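Local coordinates for protein D-3-phosphoglycerate dehydrogenase (Sulfolobus tokodaii, PDB 2EKL) that binds NAD and probably oxidises D-3-phosphoglycerate on the route to serine, at residues K93-P98 with N302-A306; L40-G45 with D61-K67; V52-V58 with D80-T84. All coordinates share one frame; numbering follows the deposited sequence.

Interaction 1: K93-P98 with N302-A306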
ATOM      1  N   LYS A  93      35.703  14.918 -10.752  1.00 33.53           N
ATOM      2  CA  LYS A  93      34.281  15.194 -10.575  1.00 34.55           C
ATOM      3  C   LYS A  93      33.487  13.896 -10.556  1.00 32.85           C
ATOM      4  O   LYS A  93      33.627  13.061 -11.451  1.00 31.71           O
ATOM      5  CB  LYS A  93      33.761  16.082 -11.709  1.00 35.63           C
ATOM      6  CG  LYS A  93      34.318  17.491 -11.713  1.00 39.73           C
ATOM      7  CD  LYS A  93      33.753  18.289 -12.876  1.00 42.04           C
ATOM      8  CE  LYS A  93      34.283  19.710 -12.883  1.00 45.14           C
ATOM      9  NZ  LYS A  93      33.755  20.479 -14.039  1.00 47.33           N
ATOM     10  N   VAL A  94      32.650  13.729  -9.537  1.00 31.72           N
ATOM     11  CA  VAL A  94      31.831  12.531  -9.411  1.00 30.09           C
ATOM     12  C   VAL A  94      30.360  12.916  -9.542  1.00 29.57           C
ATOM     13  O   VAL A  94      29.853  13.723  -8.763  1.00 28.41           O
ATOM     14  CB  VAL A  94      32.058  11.845  -8.049  1.00 30.92           C
ATOM     15  CG1 VAL A  94      31.258  10.555  -7.972  1.00 31.45           C
ATOM     16  CG2 VAL A  94      33.540  11.567  -7.850  1.00 31.88           C
ATOM     17  N   VAL A  95      29.681  12.340 -10.531  1.00 27.16           N
ATOM     18  CA  VAL A  95      28.272  12.640 -10.759  1.00 25.89           C
ATOM     19  C   VAL A  95      27.398  11.397 -10.736  1.00 24.31           C
ATOM     20  O   VAL A  95      27.859  10.289 -11.005  1.00 23.40           O
ATOM     21  CB  VAL A  95      28.052  13.347 -12.121  1.00 26.08           C
ATOM     22  CG1 VAL A  95      28.796  14.676 -12.151  1.00 26.38           C
ATOM     23  CG2 VAL A  95      28.513  12.442 -13.260  1.00 24.39           C
ATOM     24  N   TYR A  96      26.127  11.594 -10.400  1.00 24.38           N
ATOM     25  CA  TYR A  96      25.161  10.507 -10.359  1.00 24.61           C
ATOM     26  C   TYR A  96      23.758  11.101 -10.368  1.00 23.67           C
ATOM     27  O   TYR A  96      23.567  12.211 -10.869  1.00 23.29           O
ATOM     28  CB  TYR A  96      25.385   9.610  -9.128  1.00 23.91           C
ATOM     29  CG  TYR A  96      25.174  10.264  -7.778  1.00 26.10           C
ATOM     30  CD1 TYR A  96      25.927  11.370  -7.387  1.00 27.11           C
ATOM     31  CD2 TYR A  96      24.243   9.747  -6.876  1.00 24.53           C
ATOM     32  CE1 TYR A  96      25.761  11.947  -6.127  1.00 27.61           C
ATOM     33  CE2 TYR A  96      24.067  10.315  -5.614  1.00 28.54           C
ATOM     34  CZ  TYR A  96      24.830  11.414  -5.248  1.00 27.21           C
ATOM     35  OH  TYR A  96      24.659  11.978  -4.005  1.00 28.99           O
ATOM     36  N   ALA A  97      22.778  10.383  -9.827  1.00 23.24           N
ATOM     37  CA  ALA A  97      21.403  10.883  -9.828  1.00 22.78           C
ATOM     38  C   ALA A  97      20.755  10.947  -8.447  1.00 21.67           C
ATOM     39  O   ALA A  97      19.791  10.230  -8.171  1.00 20.14           O
ATOM     40  CB  ALA A  97      20.548  10.024 -10.763  1.00 24.06           C
ATOM     41  N   PRO A  98      21.262  11.822  -7.566  1.00 22.26           N
ATOM     42  CA  PRO A  98      20.701  11.952  -6.216  1.00 21.90           C
ATOM     43  C   PRO A  98      19.234  12.387  -6.193  1.00 20.10           C
ATOM     44  O   PRO A  98      18.844  13.341  -6.867  1.00 20.85           O
ATOM     45  CB  PRO A  98      21.628  12.976  -5.559  1.00 21.54           C
ATOM     46  CG  PRO A  98      22.053  13.831  -6.713  1.00 23.43           C
ATOM     47  CD  PRO A  98      22.331  12.810  -7.791  1.00 20.65           C
ATOM     48  N   ASN A 302      23.901  15.445 -15.686  1.00 21.25           N
ATOM     49  CA  ASN A 302      24.949  15.865 -14.764  1.00 21.17           C
ATOM     50  C   ASN A 302      26.324  15.607 -15.368  1.00 21.25           C
ATOM     51  O   ASN A 302      27.269  16.364 -15.132  1.00 20.90           O
ATOM     52  CB  ASN A 302      24.813  15.147 -13.415  1.00 21.51           C
ATOM     53  CG  ASN A 302      23.641  15.667 -12.600  1.00 22.58           C
ATOM     54  OD1 ASN A 302      23.204  16.803 -12.789  1.00 23.12           O
ATOM     55  ND2 ASN A 302      23.138  14.848 -11.680  1.00 21.02           N
ATOM     56  N   LEU A 303      26.434  14.539 -16.153  1.00 20.60           N
ATOM     57  CA  LEU A 303      27.696  14.215 -16.804  1.00 20.84           C
ATOM     58  C   LEU A 303      28.016  15.285 -17.841  1.00 19.85           C
ATOM     59  O   LEU A 303      29.157  15.742 -17.946  1.00 20.84           O
ATOM     60  CB  LEU A 303      27.615  12.845 -17.483  1.00 19.53           C
ATOM     61  CG  LEU A 303      28.819  12.439 -18.337  1.00 18.89           C
ATOM     62  CD1 LEU A 303      30.089  12.522 -17.505  1.00 19.01           C
ATOM     63  CD2 LEU A 303      28.611  11.025 -18.878  1.00 19.75           C
ATOM     64  N   LEU A 304      27.005  15.687 -18.605  1.00 19.41           N
ATOM     65  CA  LEU A 304      27.194  16.711 -19.630  1.00 20.52           C
ATOM     66  C   LEU A 304      27.600  18.047 -19.016  1.00 21.73           C
ATOM     67  O   LEU A 304      28.465  18.744 -19.549  1.00 21.55           O
ATOM     68  CB  LEU A 304      25.916  16.896 -20.451  1.00 21.49           C
ATOM     69  CG  LEU A 304      25.531  15.775 -21.422  1.00 19.98           C
ATOM     70  CD1 LEU A 304      24.264  16.158 -22.155  1.00 21.45           C
ATOM     71  CD2 LEU A 304      26.657  15.535 -22.412  1.00 21.55           C
ATOM     72  N   ASN A 305      26.975  18.407 -17.897  1.00 22.63           N
ATOM     73  CA  ASN A 305      27.303  19.666 -17.239  1.00 23.96           C
ATOM     74  C   ASN A 305      28.756  19.658 -16.773  1.00 23.81           C
ATOM     75  O   ASN A 305      29.469  20.656 -16.922  1.00 23.33           O
ATOM     76  CB  ASN A 305      26.384  19.912 -16.042  1.00 26.91           C
ATOM     77  CG  ASN A 305      26.599  21.283 -15.419  1.00 31.23           C
ATOM     78  OD1 ASN A 305      26.402  22.312 -16.070  1.00 32.76           O
ATOM     79  ND2 ASN A 305      27.013  21.303 -14.157  1.00 31.32           N
ATOM     80  N   ALA A 306      29.187  18.534 -16.206  1.00 21.95           N
ATOM     81  CA  ALA A 306      30.562  18.388 -15.733  1.00 22.86           C
ATOM     82  C   ALA A 306      31.532  18.480 -16.910  1.00 23.42           C
ATOM     83  O   ALA A 306      32.618  19.053 -16.793  1.00 21.65           O
ATOM     84  CB  ALA A 306      30.732  17.057 -15.021  1.00 22.69           C
TER
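Asn302, on the helical segment, reaches across to the backbone of Tyr96 and joins it to the helix. Its CB lies 3.9 Å from CB of Val95, so the first carbon of this polar side chain serves as packing surface. CG, set beside the backbone N and anti to the carbonyl carbon (chi1 -73°), carries the amide past Val95 toward the backbone of Tyr96. There ND2 donates to Tyr96 O over 2.8 Å with an N-H...O angle of 154°. The carbonyl points almost straight at its donor, and the oxygen lies in the plane of the amide, which makes this a well-aligned bond. Asparagine suits the place because its short chain brings an amide N-H to the Tyr96 carbonyl while its CB still packs on Val95.

Val95 fills the middle with its two branches parted. CG1 lies 3.8 Å from Asn302 O and also faces CB of Ala306, while CG2 rests on the backbone of Leu303, 4.0 Å from its CA. Ala306 is small enough to let the strand come close, and its CB also touches CD of Lys93 at 3.9 Å. The lysine chain runs out fully extended and ends in a weak hydrogen bond from NZ to Ala306 O, 3.3 Å long. Its methylenes thus add apolar contact while the ammonium group reaches the Ala306 carbonyl.

Strand 93-95 is the outermost strand on its side of a five-stranded parallel sheet, with backbone bonds from Val95 to Ile72 and Arg74 of the neighbouring strand. The 302-306 turn of helix 289-309 runs nearly antiparallel to it (161°), the short-segment axes 8.8 Å apart, while Leu303 and Ala306 also touch Ile71 of strand 71-74 and Leu303 reaches Leu22 of helix 16-24.

Interaction 2: L40-G45 with D61-K67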
ATOM      1  N   LEU A  40      39.986  -4.056 -16.659  1.00 29.48           N
ATOM      2  CA  LEU A  40      39.676  -2.665 -16.343  1.00 29.15           C
ATOM      3  C   LEU A  40      40.940  -1.935 -15.909  1.00 30.65           C
ATOM      4  O   LEU A  40      41.239  -0.843 -16.393  1.00 29.38           O
ATOM      5  CB  LEU A  40      38.631  -2.586 -15.229  1.00 28.95           C
ATOM      6  CG  LEU A  40      38.292  -1.180 -14.722  1.00 29.57           C
ATOM      7  CD1 LEU A  40      37.727  -0.330 -15.857  1.00 29.93           C
ATOM      8  CD2 LEU A  40      37.300  -1.283 -13.582  1.00 30.05           C
ATOM      9  N   LEU A  41      41.679  -2.543 -14.987  1.00 30.96           N
ATOM     10  CA  LEU A  41      42.914  -1.952 -14.492  1.00 32.19           C
ATOM     11  C   LEU A  41      43.933  -1.773 -15.611  1.00 31.94           C
ATOM     12  O   LEU A  41      44.732  -0.838 -15.588  1.00 33.52           O
ATOM     13  CB  LEU A  41      43.519  -2.833 -13.398  1.00 32.99           C
ATOM     14  CG  LEU A  41      42.792  -2.865 -12.054  1.00 34.65           C
ATOM     15  CD1 LEU A  41      43.400  -3.944 -11.171  1.00 35.91           C
ATOM     16  CD2 LEU A  41      42.891  -1.502 -11.384  1.00 34.90           C
ATOM     17  N   ASN A  42      43.902  -2.667 -16.592  1.00 31.71           N
ATOM     18  CA  ASN A  42      44.846  -2.594 -17.700  1.00 31.98           C
ATOM     19  C   ASN A  42      44.582  -1.440 -18.660  1.00 31.56           C
ATOM     20  O   ASN A  42      45.512  -0.931 -19.287  1.00 31.09           O
ATOM     21  CB  ASN A  42      44.846  -3.906 -18.495  1.00 34.89           C
ATOM     22  CG  ASN A  42      45.348  -5.085 -17.682  1.00 38.06           C
ATOM     23  OD1 ASN A  42      46.388  -5.006 -17.029  1.00 41.11           O
ATOM     24  ND2 ASN A  42      44.614  -6.191 -17.729  1.00 40.23           N
ATOM     25  N   ILE A  43      43.327  -1.011 -18.770  1.00 30.39           N
ATOM     26  CA  ILE A  43      42.994   0.056 -19.708  1.00 29.97           C
ATOM     27  C   ILE A  43      42.420   1.352 -19.141  1.00 29.43           C
ATOM     28  O   ILE A  43      42.278   2.328 -19.876  1.00 28.20           O
ATOM     29  CB  ILE A  43      42.002  -0.448 -20.776  1.00 30.00           C
ATOM     30  CG1 ILE A  43      40.643  -0.742 -20.133  1.00 28.91           C
ATOM     31  CG2 ILE A  43      42.550  -1.704 -21.442  1.00 30.18           C
ATOM     32  CD1 ILE A  43      39.553  -1.082 -21.135  1.00 29.73           C
ATOM     33  N   ILE A  44      42.094   1.376 -17.854  1.00 28.58           N
ATOM     34  CA  ILE A  44      41.506   2.582 -17.271  1.00 28.88           C
ATOM     35  C   ILE A  44      42.355   3.839 -17.474  1.00 29.01           C
ATOM     36  O   ILE A  44      41.827   4.950 -17.553  1.00 28.56           O
ATOM     37  CB  ILE A  44      41.222   2.397 -15.760  1.00 28.74           C
ATOM     38  CG1 ILE A  44      40.465   3.615 -15.223  1.00 28.34           C
ATOM     39  CG2 ILE A  44      42.522   2.195 -14.994  1.00 30.06           C
ATOM     40  CD1 ILE A  44      39.155   3.893 -15.946  1.00 29.72           C
ATOM     41  N   GLY A  45      43.666   3.658 -17.575  1.00 29.60           N
ATOM     42  CA  GLY A  45      44.551   4.795 -17.755  1.00 29.51           C
ATOM     43  C   GLY A  45      44.363   5.566 -19.048  1.00 29.99           C
ATOM     44  O   GLY A  45      44.902   6.662 -19.194  1.00 31.53           O
ATOM     45  N   ASP A  61      42.672   1.843  -5.999  1.00 40.71           N
ATOM     46  CA  ASP A  61      43.664   1.392  -6.970  1.00 41.67           C
ATOM     47  C   ASP A  61      43.213   1.638  -8.408  1.00 40.96           C
ATOM     48  O   ASP A  61      44.040   1.847  -9.296  1.00 41.04           O
ATOM     49  CB  ASP A  61      43.974  -0.095  -6.768  1.00 44.14           C
ATOM     50  CG  ASP A  61      42.862  -0.997  -7.258  1.00 46.36           C
ATOM     51  OD1 ASP A  61      41.705  -0.803  -6.833  1.00 48.64           O
ATOM     52  OD2 ASP A  61      43.147  -1.907  -8.065  1.00 48.91           O
ATOM     53  N   VAL A  62      41.903   1.611  -8.639  1.00 39.54           N
ATOM     54  CA  VAL A  62      41.372   1.849  -9.978  1.00 37.81           C
ATOM     55  C   VAL A  62      41.586   3.312 -10.356  1.00 36.66           C
ATOM     56  O   VAL A  62      41.974   3.624 -11.483  1.00 34.91           O
ATOM     57  CB  VAL A  62      39.861   1.534 -10.055  1.00 38.25           C
ATOM     58  CG1 VAL A  62      39.329   1.876 -11.442  1.00 37.82           C
ATOM     59  CG2 VAL A  62      39.618   0.066  -9.746  1.00 38.05           C
ATOM     60  N   ILE A  63      41.330   4.205  -9.404  1.00 35.83           N
ATOM     61  CA  ILE A  63      41.493   5.636  -9.626  1.00 35.52           C
ATOM     62  C   ILE A  63      42.962   5.996  -9.835  1.00 36.03           C
ATOM     63  O   ILE A  63      43.291   6.825 -10.683  1.00 34.55           O
ATOM     64  CB  ILE A  63      40.936   6.450  -8.431  1.00 36.35           C
ATOM     65  CG1 ILE A  63      39.411   6.311  -8.376  1.00 36.49           C
ATOM     66  CG2 ILE A  63      41.334   7.914  -8.559  1.00 36.03           C
ATOM     67  CD1 ILE A  63      38.766   6.999  -7.186  1.00 37.81           C
ATOM     68  N   GLU A  64      43.839   5.368  -9.059  1.00 36.81           N
ATOM     69  CA  GLU A  64      45.269   5.633  -9.169  1.00 38.18           C
ATOM     70  C   GLU A  64      45.758   5.266 -10.565  1.00 37.16           C
ATOM     71  O   GLU A  64      46.560   5.984 -11.162  1.00 37.08           O
ATOM     72  CB  GLU A  64      46.039   4.827  -8.120  1.00 40.00           C
ATOM     73  CG  GLU A  64      45.641   5.147  -6.686  1.00 44.09           C
ATOM     74  CD  GLU A  64      46.444   4.364  -5.665  1.00 46.54           C
ATOM     75  OE1 GLU A  64      46.412   3.115  -5.706  1.00 48.24           O
ATOM     76  OE2 GLU A  64      47.106   5.002  -4.818  1.00 47.68           O
ATOM     77  N   LYS A  65      45.262   4.146 -11.080  1.00 37.09           N
ATOM     78  CA  LYS A  65      45.637   3.676 -12.408  1.00 35.73           C
ATOM     79  C   LYS A  65      45.028   4.575 -13.485  1.00 34.91           C
ATOM     80  O   LYS A  65      45.591   4.732 -14.567  1.00 32.85           O
ATOM     81  CB  LYS A  65      45.161   2.233 -12.599  1.00 37.32           C
ATOM     82  CG  LYS A  65      45.757   1.531 -13.806  1.00 39.27           C
ATOM     83  CD  LYS A  65      47.271   1.425 -13.687  1.00 40.77           C
ATOM     84  CE  LYS A  65      47.874   0.662 -14.857  1.00 42.15           C
ATOM     85  NZ  LYS A  65      47.417  -0.755 -14.895  1.00 42.24           N
ATOM     86  N   GLY A  66      43.873   5.160 -13.185  1.00 34.20           N
ATOM     87  CA  GLY A  66      43.223   6.045 -14.136  1.00 33.19           C
ATOM     88  C   GLY A  66      43.854   7.422 -14.081  1.00 33.66           C
ATOM     89  O   GLY A  66      43.250   8.375 -13.587  1.00 32.46           O
ATOM     90  N   LYS A  67      45.076   7.524 -14.594  1.00 34.22           N
ATOM     91  CA  LYS A  67      45.824   8.777 -14.590  1.00 34.56           C
ATOM     92  C   LYS A  67      45.179   9.924 -15.368  1.00 34.32           C
ATOM     93  O   LYS A  67      45.487  11.091 -15.119  1.00 34.33           O
ATOM     94  CB  LYS A  67      47.239   8.535 -15.122  1.00 36.60           C
ATOM     95  CG  LYS A  67      48.051   7.544 -14.302  1.00 40.35           C
ATOM     96  CD  LYS A  67      49.462   7.374 -14.856  1.00 43.21           C
ATOM     97  CE  LYS A  67      49.447   6.780 -16.259  1.00 44.91           C
ATOM     98  NZ  LYS A  67      50.822   6.617 -16.816  1.00 46.72           N
TER
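Leu41 and Asp61 meet with their side chains at about a right angle, and the leucine methyl CD2 comes within 3.4 Å of Asp61 OD2. This is packing of a methyl against a carboxylate; the firm polar partner of Asp61 is Thr59, bonded to its other oxygen. The same Leu41 CD2 turns inward to Val62, 4.0 Å from CG2, and so touches both a carboxylate and the apolar interior of the contact. Branched aliphatic residues suit the inner side: Val62 CG1 takes Leu40 CD2 and Ile44 CG1 at equal distance.

Ile44 and Lys65 cross obliquely. Ile44 CG2 sits 3.5 Å from CG of the lysine, so the start of the long chain is covered by the isoleucine. From there Lys65 bends twice, at chi2 (62°) and chi4 (-64°), which folds the chain over Leu41 O and brings NZ to it at 2.8 Å. The ammonium nitrogen approaches from above the carbonyl plane, 48° out of it, instead of meeting a lone pair. A lysine fits here because its flexible methylenes can pack on Ile44 while its charged end meets the carbonyl of Leu41.

Where the backbones of the segments come nearest, CA to CA, both residues are glycines. Gly45 CA lies 3.4 Å from Lys65 O, and a side chain on Gly45 would press on that oxygen. Gly66, the centre of an inverse gamma turn as the chain leaves its helix, similarly lacks a side chain that would crowd Ile44 CG1.

Helix 60-65 belongs to the crossover between the adjacent parallel strands 49-52 and 71-74. It stands between two helices: helix 37-43 meets it through this contact, while Ile63, directed away from segment 40-45, packs on Glu86 and Ala87 of helix 84-89.

Interaction 3: V52-V58 with D80-T84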
ATOM      1  N   VAL A  52      29.824   3.923 -14.581  1.00 24.72           N
ATOM      2  CA  VAL A  52      29.586   2.628 -13.961  1.00 24.71           C
ATOM      3  C   VAL A  52      28.189   2.528 -13.343  1.00 27.58           C
ATOM      4  O   VAL A  52      27.496   3.550 -13.198  1.00 26.35           O
ATOM      5  CB  VAL A  52      30.641   2.407 -12.876  1.00 24.72           C
ATOM      6  CG1 VAL A  52      32.035   2.635 -13.457  1.00 22.94           C
ATOM      7  CG2 VAL A  52      30.413   3.365 -11.723  1.00 24.80           C
ATOM      8  N   ARG A  53      27.780   1.287 -13.121  1.00 30.41           N
ATOM      9  CA  ARG A  53      26.532   1.296 -12.452  1.00 34.76           C
ATOM     10  C   ARG A  53      26.801   0.785 -11.073  1.00 36.04           C
ATOM     11  O   ARG A  53      27.173   1.506 -10.155  1.00 37.36           O
ATOM     12  CB  ARG A  53      25.555   0.344 -13.180  1.00 35.93           C
ATOM     13  CG  ARG A  53      24.289   1.071 -13.644  1.00 39.43           C
ATOM     14  CD  ARG A  53      23.021   0.173 -13.658  1.00 38.32           C
ATOM     15  NE  ARG A  53      23.330  -1.227 -14.011  1.00 37.98           N
ATOM     16  CZ  ARG A  53      22.336  -2.128 -14.021  1.00 38.21           C
ATOM     17  NH1 ARG A  53      21.114  -1.821 -13.585  1.00 39.12           N
ATOM     18  NH2 ARG A  53      22.545  -3.278 -14.642  1.00 38.34           N
ATOM     19  N   SER A  54      26.695  -0.549 -10.957  1.00 37.02           N
ATOM     20  CA  SER A  54      26.927  -1.132  -9.650  1.00 36.40           C
ATOM     21  C   SER A  54      27.997  -2.505  -9.467  1.00 36.16           C
ATOM     22  O   SER A  54      28.844  -2.667  -8.591  1.00 35.76           O
ATOM     23  CB  SER A  54      25.677  -1.919  -8.753  1.00 38.97           C
ATOM     24  OG  SER A  54      25.928  -2.509  -7.490  1.00 42.10           O
ATOM     25  N   ARG A  55      27.914  -3.280 -10.546  1.00 35.35           N
ATOM     26  CA  ARG A  55      28.823  -4.402 -10.763  1.00 34.80           C
ATOM     27  C   ARG A  55      30.291  -3.991 -10.661  1.00 34.84           C
ATOM     28  O   ARG A  55      31.096  -4.686 -10.043  1.00 34.68           O
ATOM     29  CB  ARG A  55      28.566  -5.024 -12.137  1.00 34.79           C
ATOM     30  CG  ARG A  55      29.293  -6.340 -12.379  1.00 35.04           C
ATOM     31  CD  ARG A  55      29.113  -6.800 -13.819  1.00 35.07           C
ATOM     32  NE  ARG A  55      29.843  -5.951 -14.758  1.00 34.27           N
ATOM     33  CZ  ARG A  55      31.127  -6.107 -15.070  1.00 35.69           C
ATOM     34  NH1 ARG A  55      31.831  -7.088 -14.520  1.00 33.90           N
ATOM     35  NH2 ARG A  55      31.709  -5.281 -15.929  1.00 32.68           N
ATOM     36  N   THR A  56      30.630  -2.859 -11.271  1.00 34.07           N
ATOM     37  CA  THR A  56      32.001  -2.358 -11.267  1.00 32.93           C
ATOM     38  C   THR A  56      32.317  -1.522 -10.033  1.00 33.97           C
ATOM     39  O   THR A  56      31.562  -0.624  -9.669  1.00 35.96           O
ATOM     40  CB  THR A  56      32.273  -1.500 -12.520  1.00 31.37           C
ATOM     41  OG1 THR A  56      32.083  -2.301 -13.693  1.00 29.26           O
ATOM     42  CG2 THR A  56      33.700  -0.956 -12.499  1.00 30.35           C
ATOM     43  N   LYS A  57      33.446  -1.820  -9.396  1.00 34.93           N
ATOM     44  CA  LYS A  57      33.865  -1.093  -8.205  1.00 35.17           C
ATOM     45  C   LYS A  57      35.011  -0.139  -8.523  1.00 35.01           C
ATOM     46  O   LYS A  57      36.100  -0.569  -8.909  1.00 36.00           O
ATOM     47  CB  LYS A  57      34.296  -2.074  -7.113  1.00 36.56           C
ATOM     48  CG  LYS A  57      33.180  -2.991  -6.628  1.00 38.93           C
ATOM     49  CD  LYS A  57      31.990  -2.190  -6.109  1.00 40.87           C
ATOM     50  CE  LYS A  57      30.915  -3.097  -5.527  1.00 42.81           C
ATOM     51  NZ  LYS A  57      30.393  -4.067  -6.527  1.00 45.60           N
ATOM     52  N   VAL A  58      34.759   1.155  -8.362  1.00 33.64           N
ATOM     53  CA  VAL A  58      35.769   2.170  -8.629  1.00 33.98           C
ATOM     54  C   VAL A  58      36.549   2.427  -7.346  1.00 35.16           C
ATOM     55  O   VAL A  58      36.371   3.448  -6.682  1.00 34.03           O
ATOM     56  CB  VAL A  58      35.121   3.484  -9.122  1.00 33.73           C
ATOM     57  CG1 VAL A  58      36.196   4.493  -9.498  1.00 33.16           C
ATOM     58  CG2 VAL A  58      34.226   3.196 -10.320  1.00 32.86           C
ATOM     59  N   ASP A  80      27.991   4.083  -3.231  1.00 38.58           N
ATOM     60  CA  ASP A  80      28.643   3.094  -2.377  1.00 39.22           C
ATOM     61  C   ASP A  80      29.738   2.272  -3.056  1.00 39.08           C
ATOM     62  O   ASP A  80      30.542   1.633  -2.378  1.00 38.10           O
ATOM     63  CB  ASP A  80      27.601   2.146  -1.778  1.00 41.32           C
ATOM     64  CG  ASP A  80      26.580   2.869  -0.920  1.00 43.31           C
ATOM     65  OD1 ASP A  80      26.987   3.687  -0.067  1.00 43.37           O
ATOM     66  OD2 ASP A  80      25.369   2.615  -1.092  1.00 45.51           O
ATOM     67  N   ASN A  81      29.776   2.281  -4.385  1.00 37.18           N
ATOM     68  CA  ASN A  81      30.787   1.510  -5.101  1.00 36.72           C
ATOM     69  C   ASN A  81      31.919   2.394  -5.611  1.00 36.20           C
ATOM     70  O   ASN A  81      32.772   1.943  -6.375  1.00 35.48           O
ATOM     71  CB  ASN A  81      30.144   0.749  -6.266  1.00 35.91           C
ATOM     72  CG  ASN A  81      29.643   1.667  -7.364  1.00 36.43           C
ATOM     73  OD1 ASN A  81      29.054   2.713  -7.096  1.00 36.66           O
ATOM     74  ND2 ASN A  81      29.863   1.268  -8.614  1.00 35.92           N
ATOM     75  N   ILE A  82      31.923   3.649  -5.178  1.00 35.24           N
ATOM     76  CA  ILE A  82      32.956   4.611  -5.587  1.00 36.33           C
ATOM     77  C   ILE A  82      33.734   5.120  -4.394  1.00 37.25           C
ATOM     78  O   ILE A  82      33.168   5.416  -3.350  1.00 37.25           O
ATOM     79  CB  ILE A  82      32.325   5.824  -6.253  1.00 35.81           C
ATOM     80  CG1 ILE A  82      31.528   5.402  -7.480  1.00 35.64           C
ATOM     81  CG2 ILE A  82      33.448   6.771  -6.716  1.00 34.10           C
ATOM     82  CD1 ILE A  82      32.431   4.850  -8.585  1.00 38.06           C
ATOM     83  N   ASP A  83      35.049   5.230  -4.553  1.00 37.34           N
ATOM     84  CA  ASP A  83      35.890   5.750  -3.484  1.00 37.38           C
ATOM     85  C   ASP A  83      35.878   7.266  -3.641  1.00 36.89           C
ATOM     86  O   ASP A  83      36.794   7.854  -4.221  1.00 36.08           O
ATOM     87  CB  ASP A  83      37.319   5.223  -3.611  1.00 39.16           C
ATOM     88  CG  ASP A  83      38.158   5.524  -2.382  1.00 41.98           C
ATOM     89  OD1 ASP A  83      38.193   6.700  -1.964  1.00 42.37           O
ATOM     90  OD2 ASP A  83      38.779   4.585  -1.834  1.00 42.35           O
ATOM     91  N   THR A  84      34.824   7.889  -3.128  1.00 37.06           N
ATOM     92  CA  THR A  84      34.651   9.331  -3.224  1.00 38.47           C
ATOM     93  C   THR A  84      35.783  10.139  -2.596  1.00 39.45           C
ATOM     94  O   THR A  84      36.100  11.236  -3.054  1.00 39.13           O
ATOM     95  CB  THR A  84      33.314   9.757  -2.594  1.00 39.42           C
ATOM     96  OG1 THR A  84      33.251   9.291  -1.241  1.00 38.88           O
ATOM     97  CG2 THR A  84      32.150   9.164  -3.379  1.00 38.83           C
TER
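Val58 and Ile82 form a single parallel-type backbone bridge between two otherwise irregular segments, their CA atoms 4.8 Å apart. Val58 N donates to Asn81 O (2.9 Å) and Val58 O accepts from Asp83 N (3.1 Å), so one residue is held on both sides by its partners.

Asn81 extends the pairing with its side chain. CG occupies the position between backbone N and carbonyl carbon (chi1 68°), which turns the amide into the bend of segment 52-58. There ND2 gives a hydrogen bond of 2.8 Å to Thr56 O, nearly in the amide plane and meeting the carbonyl almost end-on (174°); Arg53 O lies 3.1 Å from the same nitrogen. Lys57 crosses Asn81 at about a right angle, its CD 3.5 Å from the asparagine CB, and curls back so that NZ bonds Ser54 O. Underneath, Val52 CG2 touches both ND2 of Asn81 and, at 4.0 Å, CD1 of Ile82. With an alanine here in place of Asn81, Thr56 O would probably lose its side-chain donor and the 53-56 bend would be freer to shift.

Asp83 then caps helix 84-89, its OD1 accepting from Glu86 N, an N-cap. The two loops follow adjacent strands, 49-52 and 71-74, of a parallel sheet with strand order 2-1-3-4-5, a flavodoxin-like order, and each leads into a crossover helix.

How the interactions relate
Interactions 2 and 3 adjoin, their centres 13 Å apart and their segments alternating along the chain: Val62 CG2 lies 3.7 Å from Lys57 O, and Leu40 CD2 lies 3.8 Å from Thr56 CG2. Packing between the helices thus continues directly into the paired loops. Interaction 1 touches neither; its nearest atoms are about 5 Å from interaction 3 and about 7 Å from interaction 2. All three belong to the part of the protein built round the five-stranded sheet. Interaction 1 comes nearest the cofactor: the side chain of Pro98 is about 8 Å from bound NAD, that of Ser54 in interaction 3 about 12 Å, while interaction 2 lies away from the NAD-binding residues.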